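Side-chain contacts in leucine--tRNA ligase (Agrobacterium radiobacter, PDB 5AH5), which probably attaches L-leucine to its cognate transfer RNA at the expense of ATP, as a class I aminoacyl-tRNA synthetase that also binds zinc: residues B[154-157]-B[162-165]; B[166-171]-B[486-491]; B[84-89]-B[158-163]. All blocks are in the same frame, centred on the assembly; numbering follows the deposited sequence. Where two conformers were deposited one is given.

All three contacts draw on residues 154-171: contact 1 folds this piece on itself, while contacts 2 and 3 tie it to 486-491 and 84-89. Contact 1 is the hairpin of strands 153-157 and 162-164. Contact 3 starts from the turn of that hairpin and shares Thr-162 and Val-163 with it, their centres about 12 Å apart. Contact 2, centred about 8 Å from contact 1, takes up the chain beyond the hairpin, where Tyr-155 CG packs on Val-169 CG2 at 3.6 Å. It lies nearest the active site: at the nearest atoms, the Phe-490 side chain is about 4 Å from the bound leucyl-sulfamoyl adenosine, against about 13 Å for that of Asn-86 in contact 3.

Contact 1 of 3, residues B[154-157]-B[162-165]; sequences VYWD and TVLA
Backbone hydrogen bonds pair Asp-157 with Thr-162. Asp-157 N gives a nearly straight bond to Thr-162 O (2.9 Å, 170° at the hydrogen), while Thr-162 N returns a longer, more bent one to Asp-157 O (3.3 Å). Farther along, Leu-164 N reaches Tyr-155 O, a carbonyl that Val-163 CA also approaches to 3.2 Å in a CA-H...O contact. Beyond this a water bridges Tyr-155 N and Leu-164 O.

Apolar contacts line the face of Trp-156 and Val-163. With CG anti to the backbone N (chi1 168°), the six-membered ring of the indole lies over the backbone of Thr-162, whose N sits 3.7 Å above the ring plane toward its rim. Val-163 CG2 meets the ring at its edge and also touches Val-154 CG2 at 3.6 Å, the compact branched side chains crossing at about a right angle. On the face of Asp-157 and Leu-164, Leu-164 CD1 rests on Asp-157 CB at 3.7 Å, while the carboxylate turns to Ser-177 and to the amides of Val-159 and Glu-160. Strands 153-157 and 162-164 thus form a beta hairpin, with a G1 beta bulge because Gln-161 and Thr-162 both face Asp-157.

Contact 2 of 3, residues B[166-171]-B[486-491]; sequences AEQVID and TMDTFV
Gln-168 reaches across to Asp-488 and Phe-490 with a side chain long enough to span backbones whose nearest CA atoms are 9.9 Å apart. From CB, which already points at the other segment, CG stands anti to the carbonyl carbon (chi1 -66°) and the chain runs on extended, so that the methylenes act as a spacer and the amide does the touching. CD comes to 3.7 Å from Asp-488 OD1. At the tip, NE2 donates to Asp-488 OD1 at 2.9 Å (169° at the hydrogen), meeting the oxygen on its syn side; the amide and carboxylate planes stand nearly perpendicular, 84° apart. NE2 also lies at the edge of the Phe-490 ring, in its plane, 3.7 Å from CD2. The acceptor is part of a helix start: Asp-488 holds the N-cap position of the short, weakly bonded helix that follows, which carries Phe-490 beside the bound adenylate analogue, and Asp-488 OD2 takes the Phe-490 N-H at 3.1 Å from above the carboxylate plane. A short aspartate suits this place, since one carboxylate can cap the helix and still present an oxygen to the glutamine. OD1 has a second partner in the salt bridge to Arg-419, which probably favours the charged form. The last atom, Gln-168 OE1, accepts from Ala-165 N and, weakly, from a water that also donates to Asp-488 OD2 at 2.8 Å.

Contact 3 of 3, residues B[84-89]-B[158-163]; sequences AENAAR and PVEQTV
Asn-86 and Glu-160 meet through a single hydrogen bond. Asn-86 ND2 donates to Glu-160 OE1 at 3.2 Å, a rather long and moderately bent bond (153° at the hydrogen). The acceptor is approached on its syn side, somewhat out of the carboxylate plane, whereas OE1 lies close to the plane of the asparagine amide. The two flat groups are turned 28° from each other, and Glu-160 OE2 stays farther from Asn-86 ND2, at 3.7 Å.

The CB of Asn-86 leaves its helix toward the turn, and a short amide suffices; an amide also suits the place because it can donate and accept at once. Glu-160 starts off to one side and needs its longer chain, which bends at chi2 (-42°) to bring the carboxylate round toward the helix.

In the next shell Arg-421 holds both partners: it forms a salt bridge with Glu-160 OE1 and donates to Asn-86 OD1. Its other salt bridge, to Glu-85 OE1, places it between two carboxylates whose negative charge it probably offsets. The turn that carries Glu-160 is braced by Gln-161, whose NE2 donates to Pro-158 O at 2.7 Å.

Ala-84, Ala-87 and Ala-88 of helix 82-91 pack on helix 95-112, their small side chains allowing a close approach, while Asn-86 faces the turn between strands 153-157 and 162-164; beyond that turn Thr-162 and Val-163 touch strand 415-419.

Contact 1 of 3, residues B[154-157]-B[162-165]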
loop_
_atom_site.group_PDB
_atom_site.type_symbol
_atom_site.label_atom_id
_atom_site.label_comp_id
_atom_site.label_asym_id
_atom_site.label_seq_id
_atom_site.Cartn_x
_atom_site.Cartn_y
_atom_site.Cartn_z
ATOM N N VAL B 154 13.361 -21.139 -11.830
ATOM C CA VAL B 154 12.432 -20.460 -10.906
ATOM C C VAL B 154 12.855 -20.769 -9.508
ATOM O O VAL B 154 13.596 -21.730 -9.289
ATOM C CB VAL B 154 10.958 -20.920 -11.078
ATOM C CG1 VAL B 154 10.449 -20.584 -12.475
ATOM C CG2 VAL B 154 10.770 -22.384 -10.760
ATOM N N TYR B 155 12.415 -19.942 -8.566
ATOM C CA TYR B 155 12.678 -20.195 -7.165
ATOM C C TYR B 155 11.805 -21.296 -6.641
ATOM O O TYR B 155 10.635 -21.367 -6.996
ATOM C CB TYR B 155 12.449 -18.923 -6.339
ATOM C CG TYR B 155 13.453 -17.868 -6.657
ATOM C CD1 TYR B 155 14.715 -17.885 -6.066
ATOM C CD2 TYR B 155 13.180 -16.890 -7.591
ATOM C CE1 TYR B 155 15.645 -16.907 -6.346
ATOM C CE2 TYR B 155 14.109 -15.928 -7.906
ATOM C CZ TYR B 155 15.338 -15.935 -7.277
ATOM O OH TYR B 155 16.256 -14.975 -7.600
ATOM N N TRP B 156 12.344 -22.110 -5.736
ATOM C CA TRP B 156 11.659 -23.259 -5.169
ATOM C C TRP B 156 11.859 -23.222 -3.680
ATOM O O TRP B 156 12.990 -23.154 -3.230
ATOM C CB TRP B 156 12.258 -24.550 -5.764
ATOM C CG TRP B 156 11.827 -25.829 -5.058
ATOM C CD1 TRP B 156 12.561 -26.549 -4.166
ATOM C CD2 TRP B 156 10.559 -26.516 -5.184
ATOM N NE1 TRP B 156 11.833 -27.628 -3.717
ATOM C CE2 TRP B 156 10.609 -27.641 -4.326
ATOM C CE3 TRP B 156 9.396 -26.298 -5.953
ATOM C CZ2 TRP B 156 9.531 -28.552 -4.206
ATOM C CZ3 TRP B 156 8.326 -27.182 -5.832
ATOM C CH2 TRP B 156 8.395 -28.299 -4.956
ATOM N N ASP B 157 10.778 -23.246 -2.923
ATOM C CA ASP B 157 10.811 -23.345 -1.472
ATOM C C ASP B 157 10.560 -24.815 -1.050
ATOM O O ASP B 157 9.473 -25.306 -1.196
ATOM C CB ASP B 157 9.754 -22.407 -0.877
ATOM C CG ASP B 157 9.809 -22.278 0.636
ATOM O OD1 ASP B 157 10.098 -23.265 1.337
ATOM O OD2 ASP B 157 9.502 -21.161 1.132
ATOM N N THR B 162 6.735 -25.486 -2.974
ATOM C CA THR B 162 6.282 -24.854 -4.182
ATOM C C THR B 162 7.238 -23.905 -4.760
ATOM O O THR B 162 8.145 -23.396 -4.094
ATOM C CB THR B 162 4.885 -24.172 -3.974
ATOM O OG1 THR B 162 4.449 -23.518 -5.180
ATOM C CG2 THR B 162 4.889 -23.221 -2.821
ATOM N N VAL B 163 6.999 -23.646 -6.030
ATOM C CA VAL B 163 7.670 -22.578 -6.699
ATOM C C VAL B 163 7.169 -21.237 -6.075
ATOM O O VAL B 163 6.029 -21.158 -5.622
ATOM C CB VAL B 163 7.378 -22.682 -8.206
ATOM C CG1 VAL B 163 7.684 -21.405 -8.933
ATOM C CG2 VAL B 163 8.119 -23.818 -8.790
ATOM N N LEU B 164 8.052 -20.245 -5.979
ATOM C CA LEU B 164 7.727 -18.875 -5.488
ATOM C C LEU B 164 8.173 -17.836 -6.525
ATOM O O LEU B 164 9.123 -18.052 -7.245
ATOM C CB LEU B 164 8.461 -18.562 -4.186
ATOM C CG LEU B 164 8.011 -19.370 -2.979
ATOM C CD1 LEU B 164 8.870 -18.940 -1.827
ATOM C CD2 LEU B 164 6.530 -19.249 -2.655
ATOM N N ALA B 165 7.485 -16.701 -6.575
ATOM C CA ALA B 165 7.920 -15.538 -7.387
ATOM C C ALA B 165 9.181 -14.886 -6.788
ATOM O O ALA B 165 9.451 -15.066 -5.637
ATOM C CB ALA B 165 6.786 -14.506 -7.483
HETATM O O HOH W 1 10.646 -17.993 -9.477
#

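Contact 2 of 3, residues B[166-171]-B[486-491]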
loop_
_atom_site.group_PDB
_atom_site.type_symbol
_atom_site.label_atom_id
_atom_site.label_comp_id
_atom_site.label_asym_id
_atom_site.label_seq_id
_atom_site.Cartn_x
_atom_site.Cartn_y
_atom_site.Cartn_z
ATOM N N ALA B 166 9.966 -14.202 -7.604
ATOM C CA ALA B 166 11.175 -13.523 -7.130
ATOM C C ALA B 166 10.821 -12.571 -5.965
ATOM O O ALA B 166 11.620 -12.389 -5.049
ATOM C CB ALA B 166 11.844 -12.772 -8.263
ATOM N N GLU B 167 9.605 -12.026 -5.952
ATOM C CA GLU B 167 9.231 -11.015 -4.932
ATOM C C GLU B 167 8.963 -11.680 -3.634
ATOM O O GLU B 167 9.029 -10.997 -2.590
ATOM C CB GLU B 167 8.001 -10.212 -5.370
ATOM C CG GLU B 167 8.192 -9.324 -6.591
ATOM C CD GLU B 167 8.485 -9.995 -7.901
ATOM O OE1 GLU B 167 7.969 -11.147 -8.165
ATOM O OE2 GLU B 167 9.229 -9.341 -8.698
ATOM N N GLN B 168 8.715 -13.024 -3.654
ATOM C CA GLN B 168 8.449 -13.788 -2.447
ATOM C C GLN B 168 9.697 -14.477 -1.884
ATOM O O GLN B 168 9.622 -15.314 -0.992
ATOM C CB GLN B 168 7.333 -14.821 -2.701
ATOM C CG GLN B 168 5.953 -14.244 -3.000
ATOM C CD GLN B 168 5.040 -15.303 -3.660
ATOM O OE1 GLN B 168 5.387 -15.852 -4.698
ATOM N NE2 GLN B 168 3.891 -15.550 -3.081
ATOM N N VAL B 169 10.834 -14.069 -2.379
ATOM C CA VAL B 169 12.110 -14.477 -1.848
ATOM C C VAL B 169 12.681 -13.255 -1.128
ATOM O O VAL B 169 12.952 -12.235 -1.752
ATOM C CB VAL B 169 13.044 -14.858 -3.006
ATOM C CG1 VAL B 169 14.463 -15.076 -2.491
ATOM C CG2 VAL B 169 12.505 -16.107 -3.711
ATOM N N ILE B 170 12.830 -13.348 0.186
ATOM C CA ILE B 170 13.309 -12.200 0.971
ATOM C C ILE B 170 14.526 -12.662 1.797
ATOM O O ILE B 170 14.393 -13.576 2.630
ATOM C CB ILE B 170 12.167 -11.627 1.866
ATOM C CG1 ILE B 170 11.068 -11.015 0.997
ATOM C CG2 ILE B 170 12.692 -10.562 2.817
ATOM C CD1 ILE B 170 9.726 -10.950 1.704
ATOM N N ASP B 171 15.687 -12.047 1.542
ATOM C CA ASP B 171 16.967 -12.376 2.236
ATOM C C ASP B 171 17.332 -13.862 1.956
ATOM O O ASP B 171 17.678 -14.631 2.868
ATOM C CB ASP B 171 16.866 -12.043 3.758
ATOM C CG ASP B 171 18.237 -12.094 4.491
ATOM O OD1 ASP B 171 19.287 -11.829 3.845
ATOM O OD2 ASP B 171 18.257 -12.406 5.716
ATOM N N THR B 486 -2.040 -24.108 -9.162
ATOM C CA THR B 486 -2.949 -23.041 -8.828
ATOM C C THR B 486 -2.269 -21.672 -8.945
ATOM O O THR B 486 -1.024 -21.559 -9.047
ATOM C CB THR B 486 -3.628 -23.261 -7.499
ATOM O OG1 THR B 486 -2.679 -23.346 -6.422
ATOM C CG2 THR B 486 -4.494 -24.496 -7.553
ATOM N N MET B 487 -3.075 -20.635 -8.944
ATOM C CA MET B 487 -2.528 -19.299 -9.057
ATOM C C MET B 487 -2.048 -18.790 -7.691
ATOM O O MET B 487 -2.702 -18.923 -6.659
ATOM C CB MET B 487 -3.572 -18.354 -9.655
ATOM C CG MET B 487 -4.023 -18.751 -11.046
ATOM S SD MET B 487 -5.101 -17.522 -11.770
ATOM C CE MET B 487 -6.128 -18.473 -12.921
ATOM N N ASP B 488 -0.903 -18.163 -7.691
ATOM C CA ASP B 488 -0.468 -17.441 -6.462
ATOM C C ASP B 488 -1.475 -16.380 -5.946
ATOM O O ASP B 488 -2.144 -15.750 -6.746
ATOM C CB ASP B 488 0.856 -16.788 -6.694
ATOM C CG ASP B 488 1.506 -16.341 -5.359
ATOM O OD1 ASP B 488 1.971 -17.225 -4.540
ATOM O OD2 ASP B 488 1.515 -15.087 -5.154
ATOM N N THR B 489 -1.602 -16.280 -4.621
ATOM C CA THR B 489 -2.427 -15.269 -3.926
ATOM C C THR B 489 -2.251 -13.815 -4.452
ATOM O O THR B 489 -3.214 -13.068 -4.513
ATOM C CB THR B 489 -2.218 -15.295 -2.409
ATOM O OG1 THR B 489 -3.067 -14.333 -1.794
ATOM C CG2 THR B 489 -0.774 -15.024 -1.972
ATOM N N PHE B 490 -1.061 -13.464 -4.933
ATOM C CA PHE B 490 -0.860 -12.128 -5.464
ATOM C C PHE B 490 -1.476 -11.874 -6.834
ATOM O O PHE B 490 -1.648 -10.697 -7.242
ATOM C CB PHE B 490 0.608 -11.706 -5.399
ATOM C CG PHE B 490 1.087 -11.529 -3.993
ATOM C CD1 PHE B 490 0.760 -10.356 -3.282
ATOM C CD2 PHE B 490 1.872 -12.490 -3.373
ATOM C CE1 PHE B 490 1.252 -10.155 -2.014
ATOM C CE2 PHE B 490 2.316 -12.321 -2.072
ATOM C CZ PHE B 490 1.989 -11.145 -1.383
ATOM N N VAL B 491 -1.919 -12.938 -7.496
ATOM C CA VAL B 491 -2.760 -12.768 -8.692
ATOM C C VAL B 491 -4.102 -12.279 -8.219
ATOM O O VAL B 491 -4.556 -11.298 -8.729
ATOM C CB VAL B 491 -2.910 -14.067 -9.586
ATOM C CG1 VAL B 491 -3.779 -13.796 -10.825
ATOM C CG2 VAL B 491 -1.537 -14.498 -10.076
HETATM O O HOH W 2 3.602 -13.959 -6.660
#

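Contact 3 of 3, residues B[84-89]-B[158-163]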
loop_
_atom_site.group_PDB
_atom_site.type_symbol
_atom_site.label_atom_id
_atom_site.label_comp_id
_atom_site.label_asym_id
_atom_site.label_seq_id
_atom_site.Cartn_x
_atom_site.Cartn_y
_atom_site.Cartn_z
ATOM N N ALA B 84 -3.798 -18.297 4.252
ATOM C CA ALA B 84 -4.928 -19.089 4.721
ATOM C C ALA B 84 -4.533 -20.579 4.813
ATOM O O ALA B 84 -4.909 -21.249 5.759
ATOM C CB ALA B 84 -6.118 -18.976 3.758
ATOM N N GLU B 85 -3.860 -21.069 3.795
ATOM C CA GLU B 85 -3.667 -22.546 3.654
ATOM C C GLU B 85 -2.777 -23.091 4.817
ATOM O O GLU B 85 -3.127 -24.097 5.484
ATOM C CB GLU B 85 -3.117 -22.928 2.283
ATOM C CG GLU B 85 -3.171 -24.497 2.148
ATOM C CD GLU B 85 -2.688 -25.037 0.851
ATOM O OE1 GLU B 85 -1.889 -24.396 0.196
ATOM O OE2 GLU B 85 -3.133 -26.154 0.454
ATOM N N ASN B 86 -1.657 -22.398 5.074
ATOM C CA ASN B 86 -0.735 -22.740 6.203
ATOM C C ASN B 86 -1.451 -22.576 7.508
ATOM O O ASN B 86 -1.310 -23.390 8.416
ATOM C CB ASN B 86 0.568 -21.893 6.129
ATOM C CG ASN B 86 1.398 -22.273 4.935
ATOM O OD1 ASN B 86 1.265 -23.385 4.431
ATOM N ND2 ASN B 86 2.221 -21.390 4.464
ATOM N N ALA B 87 -2.314 -21.575 7.652
ATOM C CA ALA B 87 -2.939 -21.439 8.969
ATOM C C ALA B 87 -3.944 -22.576 9.187
ATOM O O ALA B 87 -4.129 -23.115 10.315
ATOM C CB ALA B 87 -3.597 -20.102 9.127
ATOM N N ALA B 88 -4.664 -22.911 8.140
ATOM C CA ALA B 88 -5.585 -24.046 8.224
ATOM C C ALA B 88 -4.796 -25.336 8.468
ATOM O O ALA B 88 -5.184 -26.061 9.304
ATOM C CB ALA B 88 -6.457 -24.160 6.996
ATOM N N ARG B 89 -3.664 -25.551 7.829
ATOM C CA ARG B 89 -2.883 -26.766 8.075
ATOM C C ARG B 89 -2.430 -26.822 9.546
ATOM O O ARG B 89 -2.585 -27.818 10.204
ATOM C CB ARG B 89 -1.677 -26.793 7.129
ATOM C CG ARG B 89 -1.026 -28.142 6.865
ATOM C CD ARG B 89 0.127 -27.993 5.858
ATOM N NE ARG B 89 -0.343 -27.685 4.498
ATOM C CZ ARG B 89 0.402 -27.737 3.388
ATOM N NH1 ARG B 89 1.690 -28.099 3.417
ATOM N NH2 ARG B 89 -0.153 -27.437 2.226
ATOM N N PRO B 158 11.571 -25.475 -0.463
ATOM C CA PRO B 158 11.457 -26.877 -0.145
ATOM C C PRO B 158 10.578 -27.095 1.057
ATOM O O PRO B 158 10.039 -28.174 1.208
ATOM C CB PRO B 158 12.937 -27.317 0.102
ATOM C CG PRO B 158 13.626 -26.065 0.587
ATOM C CD PRO B 158 12.915 -24.928 -0.124
ATOM N N VAL B 159 10.359 -26.090 1.882
ATOM C CA VAL B 159 9.445 -26.270 3.000
ATOM C C VAL B 159 7.991 -26.042 2.576
ATOM O O VAL B 159 7.123 -26.802 3.000
ATOM C CB VAL B 159 9.830 -25.392 4.209
ATOM C CG1 VAL B 159 8.756 -25.436 5.288
ATOM C CG2 VAL B 159 11.185 -25.863 4.765
ATOM N N GLU B 160 7.729 -25.042 1.732
ATOM C CA GLU B 160 6.367 -24.855 1.201
ATOM C C GLU B 160 6.078 -25.904 0.161
ATOM O O GLU B 160 4.907 -26.075 -0.209
ATOM C CB GLU B 160 6.171 -23.545 0.423
ATOM C CG GLU B 160 6.100 -22.225 1.113
ATOM C CD GLU B 160 5.297 -22.165 2.387
ATOM O OE1 GLU B 160 4.265 -22.839 2.540
ATOM O OE2 GLU B 160 5.744 -21.387 3.243
ATOM N N GLN B 161 7.138 -26.480 -0.422
ATOM C CA GLN B 161 6.989 -27.402 -1.538
ATOM C C GLN B 161 6.316 -26.705 -2.715
ATOM O O GLN B 161 5.467 -27.263 -3.420
ATOM C CB GLN B 161 6.256 -28.706 -1.092
ATOM C CG GLN B 161 7.116 -29.566 -0.143
ATOM C CD GLN B 161 8.200 -30.318 -0.934
ATOM O OE1 GLN B 161 7.877 -31.199 -1.750
ATOM N NE2 GLN B 161 9.475 -29.974 -0.725
ATOM N N THR B 162 6.735 -25.486 -2.974
ATOM C CA THR B 162 6.282 -24.854 -4.182
ATOM C C THR B 162 7.238 -23.905 -4.760
ATOM O O THR B 162 8.145 -23.396 -4.094
ATOM C CB THR B 162 4.885 -24.172 -3.974
ATOM O OG1 THR B 162 4.449 -23.518 -5.180
ATOM C CG2 THR B 162 4.889 -23.221 -2.821
ATOM N N VAL B 163 6.999 -23.646 -6.030
ATOM C CA VAL B 163 7.670 -22.578 -6.699
ATOM C C VAL B 163 7.169 -21.237 -6.075
ATOM O O VAL B 163 6.029 -21.158 -5.622
ATOM C CB VAL B 163 7.378 -22.682 -8.206
ATOM C CG1 VAL B 163 7.684 -21.405 -8.933
ATOM C CG2 VAL B 163 8.119 -23.818 -8.790
#